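Local coordinates for periplasmic branched-chain amino acid-binding protein (Burkholderia mallei, PDB 3I09) that probably binds branched-chain amino acids or similar small molecules for an ABC transporter, and here holds acetoacetic acid between its two lobes, at residues N203-K213 against L230-L239; T124-S133 against F152-V163. One frame throughout, in Å; residues are numbered along the deposited sequence. Where two conformers were deposited one is given.

Contact 1. Residues N203-K213 against L230-L239; sequences NAGGDTVNAIK and LMFINDVHAL. With EDO (1,2-ethanediol), chain G.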
loop_
_atom_site.group_PDB
_atom_site.type_symbol
_atom_site.label_atom_id
_atom_site.label_comp_id
_atom_site.label_asym_id
_atom_site.label_seq_id
_atom_site.Cartn_x
_atom_site.Cartn_y
_atom_site.Cartn_z
ATOM N N ASN A 203 -1.932 -10.157 -6.302
ATOM C CA ASN A 203 -3.271 -9.586 -6.190
ATOM C C ASN A 203 -3.404 -9.119 -4.744
ATOM O O ASN A 203 -2.423 -9.193 -4.021
ATOM C CB ASN A 203 -4.355 -10.584 -6.616
ATOM C CG ASN A 203 -4.367 -11.895 -5.803
ATOM O OD1 ASN A 203 -3.903 -11.971 -4.672
ATOM N ND2 ASN A 203 -5.039 -12.903 -6.359
ATOM N N ALA A 204 -4.560 -8.616 -4.347
ATOM C CA ALA A 204 -4.676 -7.954 -3.029
ATOM C C ALA A 204 -6.092 -8.037 -2.494
ATOM O O ALA A 204 -7.050 -8.343 -3.223
ATOM C CB ALA A 204 -4.270 -6.503 -3.146
ATOM N N GLY A 205 -6.233 -7.729 -1.215
ATOM C CA GLY A 205 -7.535 -7.576 -0.617
ATOM C C GLY A 205 -8.454 -8.770 -0.780
ATOM O O GLY A 205 -8.055 -9.919 -0.576
ATOM N N GLY A 206 -9.706 -8.503 -1.171
ATOM C CA GLY A 206 -10.687 -9.577 -1.340
ATOM C C GLY A 206 -10.251 -10.653 -2.327
ATOM O O GLY A 206 -10.637 -11.823 -2.167
ATOM N N ASP A 207 -9.428 -10.280 -3.322
ATOM C CA ASP A 207 -8.898 -11.271 -4.294
ATOM C C ASP A 207 -7.939 -12.238 -3.606
ATOM O O ASP A 207 -7.994 -13.444 -3.825
ATOM C CB ASP A 207 -8.194 -10.590 -5.508
ATOM C CG ASP A 207 -9.173 -10.116 -6.599
ATOM O OD1 ASP A 207 -10.276 -10.728 -6.735
ATOM O OD2 ASP A 207 -8.834 -9.117 -7.313
ATOM N N THR A 208 -7.045 -11.710 -2.775
ATOM C CA THR A 208 -6.119 -12.528 -2.039
ATOM C C THR A 208 -6.897 -13.472 -1.094
ATOM O O THR A 208 -6.589 -14.666 -0.991
ATOM C CB THR A 208 -5.135 -11.662 -1.240
ATOM O OG1 THR A 208 -4.444 -10.788 -2.141
ATOM C CG2 THR A 208 -4.108 -12.519 -0.490
ATOM N N VAL A 209 -7.891 -12.928 -0.425
ATOM C CA VAL A 209 -8.686 -13.712 0.508
ATOM C C VAL A 209 -9.396 -14.831 -0.208
ATOM O O VAL A 209 -9.296 -16.014 0.190
ATOM C CB VAL A 209 -9.660 -12.813 1.296
ATOM C CG1 VAL A 209 -10.759 -13.646 2.013
ATOM C CG2 VAL A 209 -8.855 -11.948 2.298
ATOM N N ASN A 210 -10.092 -14.477 -1.283
ATOM C CA ASN A 210 -10.869 -15.468 -2.039
ATOM C C ASN A 210 -9.987 -16.509 -2.711
ATOM O O ASN A 210 -10.366 -17.688 -2.747
ATOM C CB ASN A 210 -11.806 -14.793 -3.036
ATOM C CG ASN A 210 -12.975 -14.103 -2.346
ATOM O OD1 ASN A 210 -13.422 -14.545 -1.255
ATOM N ND2 ASN A 210 -13.499 -13.054 -2.967
ATOM N N ALA A 211 -8.803 -16.109 -3.191
ATOM C CA ALA A 211 -7.880 -17.047 -3.836
ATOM C C ALA A 211 -7.313 -18.036 -2.835
ATOM O O ALA A 211 -7.132 -19.200 -3.157
ATOM C CB ALA A 211 -6.725 -16.298 -4.542
ATOM N N ILE A 212 -7.000 -17.571 -1.633
ATOM C CA ILE A 212 -6.443 -18.440 -0.605
ATOM C C ILE A 212 -7.510 -19.437 -0.155
ATOM O O ILE A 212 -7.216 -20.641 0.013
ATOM C CB ILE A 212 -5.868 -17.647 0.570
ATOM C CG1 ILE A 212 -4.608 -16.919 0.102
ATOM C CG2 ILE A 212 -5.501 -18.585 1.765
ATOM C CD1 ILE A 212 -4.055 -15.971 1.105
ATOM N N LYS A 213 -8.738 -18.950 0.022
ATOM C CA LYS A 213 -9.852 -19.816 0.400
ATOM C C LYS A 213 -10.036 -20.922 -0.617
ATOM O O LYS A 213 -10.105 -22.109 -0.252
ATOM C CB LYS A 213 -11.152 -19.038 0.494
ATOM C CG LYS A 213 -11.317 -18.301 1.790
ATOM C CD LYS A 213 -12.610 -17.484 1.777
ATOM C CE LYS A 213 -12.755 -16.633 3.038
ATOM N NZ LYS A 213 -14.108 -15.953 3.135
ATOM N N LEU A 230 0.891 -9.554 -1.246
ATOM C CA LEU A 230 0.357 -8.394 -0.511
ATOM C C LEU A 230 -0.811 -8.844 0.370
ATOM O O LEU A 230 -1.831 -9.339 -0.122
ATOM C CB LEU A 230 -0.076 -7.257 -1.423
ATOM C CG LEU A 230 -0.523 -5.994 -0.703
ATOM C CD1 LEU A 230 0.543 -5.465 0.333
ATOM C CD2 LEU A 230 -0.946 -4.897 -1.752
HETATM N N MSE A 231 -0.624 -8.747 1.681
HETATM C CA MSE A 231 -1.627 -9.209 2.657
HETATM C C MSE A 231 -1.626 -8.186 3.802
HETATM O O MSE A 231 -0.576 -7.865 4.323
HETATM C CB MSE A 231 -1.227 -10.612 3.164
HETATM C CG MSE A 231 -1.986 -11.171 4.370
HETATM SE SE MSE A 231 -1.799 -13.117 4.482
HETATM C CE MSE A 231 -2.551 -13.528 2.750
ATOM N N PHE A 232 -2.784 -7.651 4.140
ATOM C CA PHE A 232 -2.927 -6.711 5.220
ATOM C C PHE A 232 -3.571 -7.427 6.412
ATOM O O PHE A 232 -4.090 -8.533 6.286
ATOM C CB PHE A 232 -3.809 -5.525 4.766
ATOM C CG PHE A 232 -3.184 -4.704 3.694
ATOM C CD1 PHE A 232 -2.243 -3.738 4.005
ATOM C CD2 PHE A 232 -3.478 -4.960 2.355
ATOM C CE1 PHE A 232 -1.640 -2.971 2.985
ATOM C CE2 PHE A 232 -2.877 -4.193 1.344
ATOM C CZ PHE A 232 -1.957 -3.231 1.662
ATOM N N ILE A 233 -3.603 -6.766 7.554
ATOM C CA ILE A 233 -4.111 -7.401 8.770
ATOM C C ILE A 233 -5.575 -7.833 8.608
ATOM O O ILE A 233 -5.962 -8.868 9.125
ATOM C CB ILE A 233 -3.894 -6.490 10.021
ATOM C CG1 ILE A 233 -3.962 -7.326 11.290
ATOM C CG2 ILE A 233 -4.914 -5.299 10.078
ATOM C CD1 ILE A 233 -3.774 -6.511 12.555
ATOM N N ASN A 234 -6.357 -7.100 7.824
ATOM C CA ASN A 234 -7.781 -7.418 7.635
ATOM C C ASN A 234 -7.974 -8.699 6.821
ATOM O O ASN A 234 -8.979 -9.422 6.972
ATOM C CB ASN A 234 -8.512 -6.270 6.929
ATOM C CG ASN A 234 -8.210 -4.935 7.546
ATOM O OD1 ASN A 234 -7.106 -4.373 7.318
ATOM N ND2 ASN A 234 -9.128 -4.445 8.394
ATOM N N ASP A 235 -7.008 -8.965 5.942
ATOM C CA ASP A 235 -7.034 -10.170 5.131
ATOM C C ASP A 235 -6.786 -11.396 6.027
ATOM O O ASP A 235 -7.463 -12.422 5.929
ATOM C CB ASP A 235 -5.986 -10.072 4.011
ATOM C CG ASP A 235 -6.148 -8.830 3.109
ATOM O OD1 ASP A 235 -7.292 -8.478 2.743
ATOM O OD2 ASP A 235 -5.103 -8.223 2.708
ATOM N N VAL A 236 -5.821 -11.288 6.942
ATOM C CA VAL A 236 -5.627 -12.354 7.933
ATOM C C VAL A 236 -6.876 -12.551 8.812
ATOM O O VAL A 236 -7.286 -13.680 9.103
ATOM C CB VAL A 236 -4.373 -12.116 8.804
ATOM C CG1 VAL A 236 -4.175 -13.261 9.807
ATOM C CG2 VAL A 236 -3.087 -11.976 7.908
ATOM N N HIS A 237 -7.498 -11.457 9.236
ATOM C CA HIS A 237 -8.653 -11.524 10.092
ATOM C C HIS A 237 -9.796 -12.257 9.355
ATOM O O HIS A 237 -10.493 -13.076 9.958
ATOM C CB HIS A 237 -9.114 -10.109 10.424
ATOM C CG HIS A 237 -10.232 -10.044 11.407
ATOM N ND1 HIS A 237 -11.550 -9.996 11.032
ATOM C CD2 HIS A 237 -10.226 -10.020 12.765
ATOM C CE1 HIS A 237 -12.316 -9.949 12.112
ATOM N NE2 HIS A 237 -11.534 -9.931 13.176
ATOM N N ALA A 238 -9.986 -11.925 8.080
ATOM C CA ALA A 238 -11.007 -12.573 7.237
ATOM C C ALA A 238 -10.771 -14.077 7.104
ATOM O O ALA A 238 -11.727 -14.887 7.124
ATOM C CB ALA A 238 -11.054 -11.908 5.823
ATOM N N LEU A 239 -9.518 -14.470 6.912
ATOM C CA LEU A 239 -9.194 -15.869 6.649
ATOM C C LEU A 239 -9.070 -16.679 7.923
ATOM O O LEU A 239 -9.404 -17.886 7.938
ATOM C CB LEU A 239 -7.889 -15.974 5.846
ATOM C CG LEU A 239 -7.995 -15.535 4.401
ATOM C CD1 LEU A 239 -6.602 -15.218 3.819
ATOM C CD2 LEU A 239 -8.736 -16.622 3.591
HETATM C C1 EDO G . -10.104 -8.213 3.752
HETATM O O1 EDO G . -9.377 -7.232 3.019
HETATM C C2 EDO G . -11.506 -8.291 3.176
HETATM O O2 EDO G . -11.751 -9.518 2.462
HETATM O O HOH W 1 -4.115 -7.595 0.390
#
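Val-209 has CG1 anti to its backbone N (chi1 165°), which sets that branch against the fork of Leu-239, whose CG is turned beside its own N (chi1 -72°); the two side chains run antiparallel alongside each other. Val-209 CG1 meets Leu-239 CD2 at 3.9 Å. The other valine branch, CG2, lies over the backbone of the second helix, 3.8 Å from Asp-235 CA. Leu-239 forks over the first helix: CD2 rests against Lys-213 CG and the Val-209 carbonyl, while CD1 lies 3.8 Å from Ile-212 CD1, the two side chains standing roughly perpendicular. Selenomethionine Met-231 rests its CE against both Ile-212 CD1 and Thr-208 CG2, though its closeness is doubtful because a second conformer exists.

Polar groups meet through a bridging water at the N-terminal ends. It accepts from Gly-205 N at 2.7 Å and donates to Leu-230 O at 2.9 Å and Asp-235 OD2 at 2.6 Å, tying both segments to one point. Phe-232 N, at the N-cap, donates to Asp-235 OD2 at 2.8 Å, on its anti side and tilted out of the carboxylate plane. This is the Asp-to-N-cap half of a capping box, and with the water it restrains the carboxylate. Ethanediol lies beside OD1, at a doubtfully short distance.

The short helical segments approach to 9.7 Å, their directions 33° apart. Helix 205-217 is the crossover between parallel strands 198-202 and 225-228, and helix 233-239 follows the latter, an outermost strand; helix 241-244 touches Ile-212 and Leu-239, and helix 278-297 touches Phe-232.

Contact 2. Residues T124-S133 against F152-V163; sequences TMALAKGTGS and FGKALEKNTADV. With AAE (acetoacetic acid), chain C.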
loop_
_atom_site.group_PDB
_atom_site.type_symbol
_atom_site.label_atom_id
_atom_site.label_comp_id
_atom_site.label_asym_id
_atom_site.label_seq_id
_atom_site.Cartn_x
_atom_site.Cartn_y
_atom_site.Cartn_z
ATOM N N THR A 124 5.359 -2.092 -4.882
ATOM C CA THR A 124 5.558 -3.466 -5.363
ATOM C C THR A 124 7.007 -3.916 -5.429
ATOM O O THR A 124 7.282 -5.118 -5.341
ATOM C CB THR A 124 4.911 -3.640 -6.739
ATOM O OG1 THR A 124 5.381 -2.620 -7.622
ATOM C CG2 THR A 124 3.406 -3.538 -6.610
HETATM N N MSE A 125 7.956 -2.991 -5.567
HETATM C CA MSE A 125 9.374 -3.371 -5.468
HETATM C C MSE A 125 9.714 -3.849 -4.037
HETATM O O MSE A 125 10.374 -4.852 -3.874
HETATM C CB MSE A 125 10.256 -2.193 -5.896
HETATM C CG MSE A 125 11.696 -2.417 -5.754
HETATM SE SE MSE A 125 12.247 -3.792 -7.069
HETATM C CE MSE A 125 12.279 -2.643 -8.614
ATOM N N ALA A 126 9.268 -3.133 -3.004
ATOM C CA ALA A 126 9.508 -3.554 -1.630
ATOM C C ALA A 126 8.849 -4.894 -1.333
ATOM O O ALA A 126 9.461 -5.716 -0.648
ATOM C CB ALA A 126 9.023 -2.499 -0.613
ATOM N N LEU A 127 7.626 -5.116 -1.833
ATOM C CA LEU A 127 6.952 -6.424 -1.672
ATOM C C LEU A 127 7.769 -7.562 -2.249
ATOM O O LEU A 127 7.990 -8.593 -1.595
ATOM C CB LEU A 127 5.531 -6.423 -2.255
ATOM C CG LEU A 127 4.541 -5.416 -1.651
ATOM C CD1 LEU A 127 3.213 -5.412 -2.391
ATOM C CD2 LEU A 127 4.349 -5.632 -0.108
ATOM N N ALA A 128 8.228 -7.353 -3.483
ATOM C CA ALA A 128 9.020 -8.333 -4.203
ATOM C C ALA A 128 10.343 -8.626 -3.509
ATOM O O ALA A 128 10.723 -9.783 -3.322
ATOM C CB ALA A 128 9.269 -7.823 -5.620
ATOM N N LYS A 129 11.058 -7.570 -3.154
ATOM C CA LYS A 129 12.329 -7.703 -2.486
ATOM C C LYS A 129 12.190 -8.337 -1.109
ATOM O O LYS A 129 13.077 -9.071 -0.691
ATOM C CB LYS A 129 13.031 -6.350 -2.394
ATOM C CG LYS A 129 13.554 -5.875 -3.788
ATOM C CD LYS A 129 14.080 -4.418 -3.758
ATOM C CE LYS A 129 15.504 -4.280 -3.152
ATOM N NZ LYS A 129 16.091 -2.866 -3.368
ATOM N N GLY A 130 11.094 -8.096 -0.412
ATOM C CA GLY A 130 10.899 -8.739 0.866
ATOM C C GLY A 130 10.528 -10.211 0.765
ATOM O O GLY A 130 11.339 -11.135 1.033
ATOM N N THR A 131 9.298 -10.420 0.358
ATOM C CA THR A 131 8.668 -11.735 0.320
ATOM C C THR A 131 9.251 -12.620 -0.772
ATOM O O THR A 131 9.553 -13.800 -0.535
ATOM C CB THR A 131 7.166 -11.570 0.126
ATOM O OG1 THR A 131 6.668 -10.791 1.235
ATOM C CG2 THR A 131 6.463 -12.930 0.094
ATOM N N GLY A 132 9.439 -12.061 -1.950
ATOM C CA GLY A 132 10.084 -12.791 -3.035
ATOM C C GLY A 132 11.450 -13.329 -2.669
ATOM O O GLY A 132 11.675 -14.519 -2.776
ATOM N N SER A 133 12.352 -12.459 -2.203
ATOM C CA SER A 133 13.695 -12.886 -1.810
ATOM C C SER A 133 13.676 -13.930 -0.740
ATOM O O SER A 133 14.445 -14.887 -0.813
ATOM C CB SER A 133 14.555 -11.737 -1.301
ATOM O OG SER A 133 14.619 -10.701 -2.251
ATOM N N PHE A 152 -1.737 -2.903 -10.938
ATOM C CA PHE A 152 -1.120 -3.446 -9.737
ATOM C C PHE A 152 -0.580 -4.858 -9.918
ATOM O O PHE A 152 0.565 -5.126 -9.578
ATOM C CB PHE A 152 -2.099 -3.436 -8.548
ATOM C CG PHE A 152 -1.590 -4.167 -7.362
ATOM C CD1 PHE A 152 -0.546 -3.638 -6.604
ATOM C CD2 PHE A 152 -2.118 -5.410 -7.013
ATOM C CE1 PHE A 152 -0.062 -4.314 -5.504
ATOM C CE2 PHE A 152 -1.616 -6.112 -5.930
ATOM C CZ PHE A 152 -0.590 -5.557 -5.156
ATOM N N GLY A 153 -1.421 -5.772 -10.410
ATOM C CA GLY A 153 -0.991 -7.148 -10.618
ATOM C C GLY A 153 0.203 -7.229 -11.532
ATOM O O GLY A 153 1.180 -7.938 -11.243
ATOM N N LYS A 154 0.135 -6.499 -12.645
ATOM C CA LYS A 154 1.188 -6.524 -13.649
ATOM C C LYS A 154 2.526 -6.034 -13.080
ATOM O O LYS A 154 3.571 -6.653 -13.308
ATOM C CB LYS A 154 0.777 -5.698 -14.877
ATOM C CG LYS A 154 -0.439 -6.277 -15.596
ATOM C CD LYS A 154 -0.819 -5.488 -16.857
ATOM C CE LYS A 154 -2.294 -5.678 -17.209
ATOM N NZ LYS A 154 -2.722 -4.805 -18.345
ATOM N N ALA A 155 2.487 -4.944 -12.333
ATOM C CA ALA A 155 3.693 -4.399 -11.716
ATOM C C ALA A 155 4.266 -5.379 -10.697
ATOM O O ALA A 155 5.479 -5.609 -10.681
ATOM C CB ALA A 155 3.429 -3.066 -11.057
ATOM N N LEU A 156 3.396 -6.011 -9.917
ATOM C CA LEU A 156 3.867 -6.845 -8.814
ATOM C C LEU A 156 4.427 -8.124 -9.377
ATOM O O LEU A 156 5.449 -8.585 -8.913
ATOM C CB LEU A 156 2.759 -7.137 -7.801
ATOM C CG LEU A 156 3.074 -8.040 -6.597
ATOM C CD1 LEU A 156 4.291 -7.530 -5.762
ATOM C CD2 LEU A 156 1.834 -8.086 -5.721
ATOM N N GLU A 157 3.766 -8.681 -10.388
ATOM C CA GLU A 157 4.277 -9.874 -11.056
ATOM C C GLU A 157 5.650 -9.576 -11.665
ATOM O O GLU A 157 6.574 -10.382 -11.563
ATOM C CB GLU A 157 3.297 -10.380 -12.135
ATOM C CG GLU A 157 3.833 -11.588 -12.939
ATOM C CD GLU A 157 2.945 -12.010 -14.113
ATOM O OE1 GLU A 157 1.701 -12.043 -13.986
ATOM O OE2 GLU A 157 3.503 -12.353 -15.172
ATOM N N LYS A 158 5.794 -8.428 -12.310
ATOM C CA LYS A 158 7.093 -8.116 -12.920
ATOM C C LYS A 158 8.217 -7.946 -11.882
ATOM O O LYS A 158 9.290 -8.530 -12.043
ATOM C CB LYS A 158 7.011 -6.884 -13.834
ATOM C CG LYS A 158 8.338 -6.333 -14.345
ATOM C CD LYS A 158 9.013 -7.249 -15.310
ATOM C CE LYS A 158 9.953 -6.473 -16.269
ATOM N NZ LYS A 158 11.001 -5.680 -15.539
ATOM N N ASN A 159 7.957 -7.176 -10.817
ATOM C CA ASN A 159 8.965 -6.969 -9.765
ATOM C C ASN A 159 9.324 -8.324 -9.155
ATOM O O ASN A 159 10.477 -8.638 -8.932
ATOM C CB ASN A 159 8.429 -6.075 -8.637
ATOM C CG ASN A 159 8.314 -4.592 -9.000
ATOM O OD1 ASN A 159 7.304 -3.982 -8.696
ATOM N ND2 ASN A 159 9.341 -4.009 -9.614
ATOM N N THR A 160 8.321 -9.135 -8.868
ATOM C CA THR A 160 8.559 -10.406 -8.164
ATOM C C THR A 160 9.280 -11.411 -9.077
ATOM O O THR A 160 10.229 -12.086 -8.639
ATOM C CB THR A 160 7.274 -10.982 -7.574
ATOM O OG1 THR A 160 6.617 -9.989 -6.753
ATOM C CG2 THR A 160 7.558 -12.259 -6.728
ATOM N N ALA A 161 8.848 -11.520 -10.335
ATOM C CA ALA A 161 9.537 -12.375 -11.304
ATOM C C ALA A 161 11.013 -12.004 -11.429
ATOM O O ALA A 161 11.901 -12.893 -11.493
ATOM C CB ALA A 161 8.854 -12.351 -12.693
ATOM N N ASP A 162 11.282 -10.711 -11.488
ATOM C CA ASP A 162 12.673 -10.224 -11.568
ATOM C C ASP A 162 13.488 -10.639 -10.341
ATOM O O ASP A 162 14.630 -11.105 -10.489
ATOM C CB ASP A 162 12.737 -8.716 -11.734
ATOM C CG ASP A 162 12.301 -8.241 -13.127
ATOM O OD1 ASP A 162 12.215 -9.056 -14.089
ATOM O OD2 ASP A 162 12.028 -7.032 -13.252
ATOM N N VAL A 163 12.912 -10.517 -9.140
ATOM C CA VAL A 163 13.599 -10.966 -7.907
ATOM C C VAL A 163 13.848 -12.467 -7.888
ATOM O O VAL A 163 14.974 -12.919 -7.587
ATOM C CB VAL A 163 12.838 -10.514 -6.646
ATOM C CG1 VAL A 163 13.401 -11.165 -5.368
ATOM C CG2 VAL A 163 12.886 -9.029 -6.546
HETATM O O1 AAE C . -2.191 -0.997 -5.782
HETATM C C2 AAE C . -3.199 -1.721 -5.699
HETATM O O3 AAE C . -4.063 -1.776 -6.602
HETATM C C4 AAE C . -3.344 -2.613 -4.478
HETATM C C5 AAE C . -4.138 -1.937 -3.396
HETATM O O8 AAE C . -4.400 -0.711 -3.445
HETATM C C9 AAE C . -4.439 -2.788 -2.197
#
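Thr-124 OG1 is gripped twice: it donates to Asn-159 OD1 at 2.6 Å, nearly along the C=O axis (169° at the oxygen), and is also bonded to the backbone N of Asp-106. With chi1 at 53°, OG1 sits between the backbone N and the carbonyl carbon, facing the amide. Asn-159 ND2 in turn bonds Asp-106 OD2, which fixes the flip of the amide, and Met-125 CE lies against ND2 at 3.4 Å.

Thr-124 is a knob in the hole formed by Phe-152, Ala-155, Leu-156 and Asn-159, its methyl CG2 3.8 Å from Leu-156 CB. At the far end Val-163 fills the reverse hole, made by Ala-128, Lys-129, Gly-132 and Ser-133, with CG1 3.4 Å from Ser-133 OG. Between them the small Ala-128 CB comes within 3.6 Å of Asn-159 CB, consistent with the 8.2 Å approach of the axes. Phe-152 presents one ring face to acetoacetic acid, whose C4 lies 3.6 Å above the plane.

Helix 151-166 is the crossover between parallel strands 142-148 and 170-177; Thr-160 and Ala-161 rest on strand 142-148, and helix 124-137 precedes that strand.

Contacts 1 and 2 follow one another along the chain, their centres about 17 Å apart, and meet at the ligand. The Phe-152 ring is where they touch: its CZ meets Leu-230 CD2 at 3.5 Å and its CE2 lies 3.9 Å from Ala-204 CB. Leu-127 CD1 also packs on Leu-230 CD1 at 3.8 Å, and an apolar seam thus joins the helix pair of contact 2 to the loops leading into the helices of contact 1. Each contact contributes a pocket residue: Phe-152, and Ala-204, whose side chain lies about 4 Å from acetoacetic acid (nearest atoms). Asn-80, Ser-81, Gly-104 and Tyr-150 hydrogen-bond the ligand; what these contacts offer it is apolar, a ring face and a methyl.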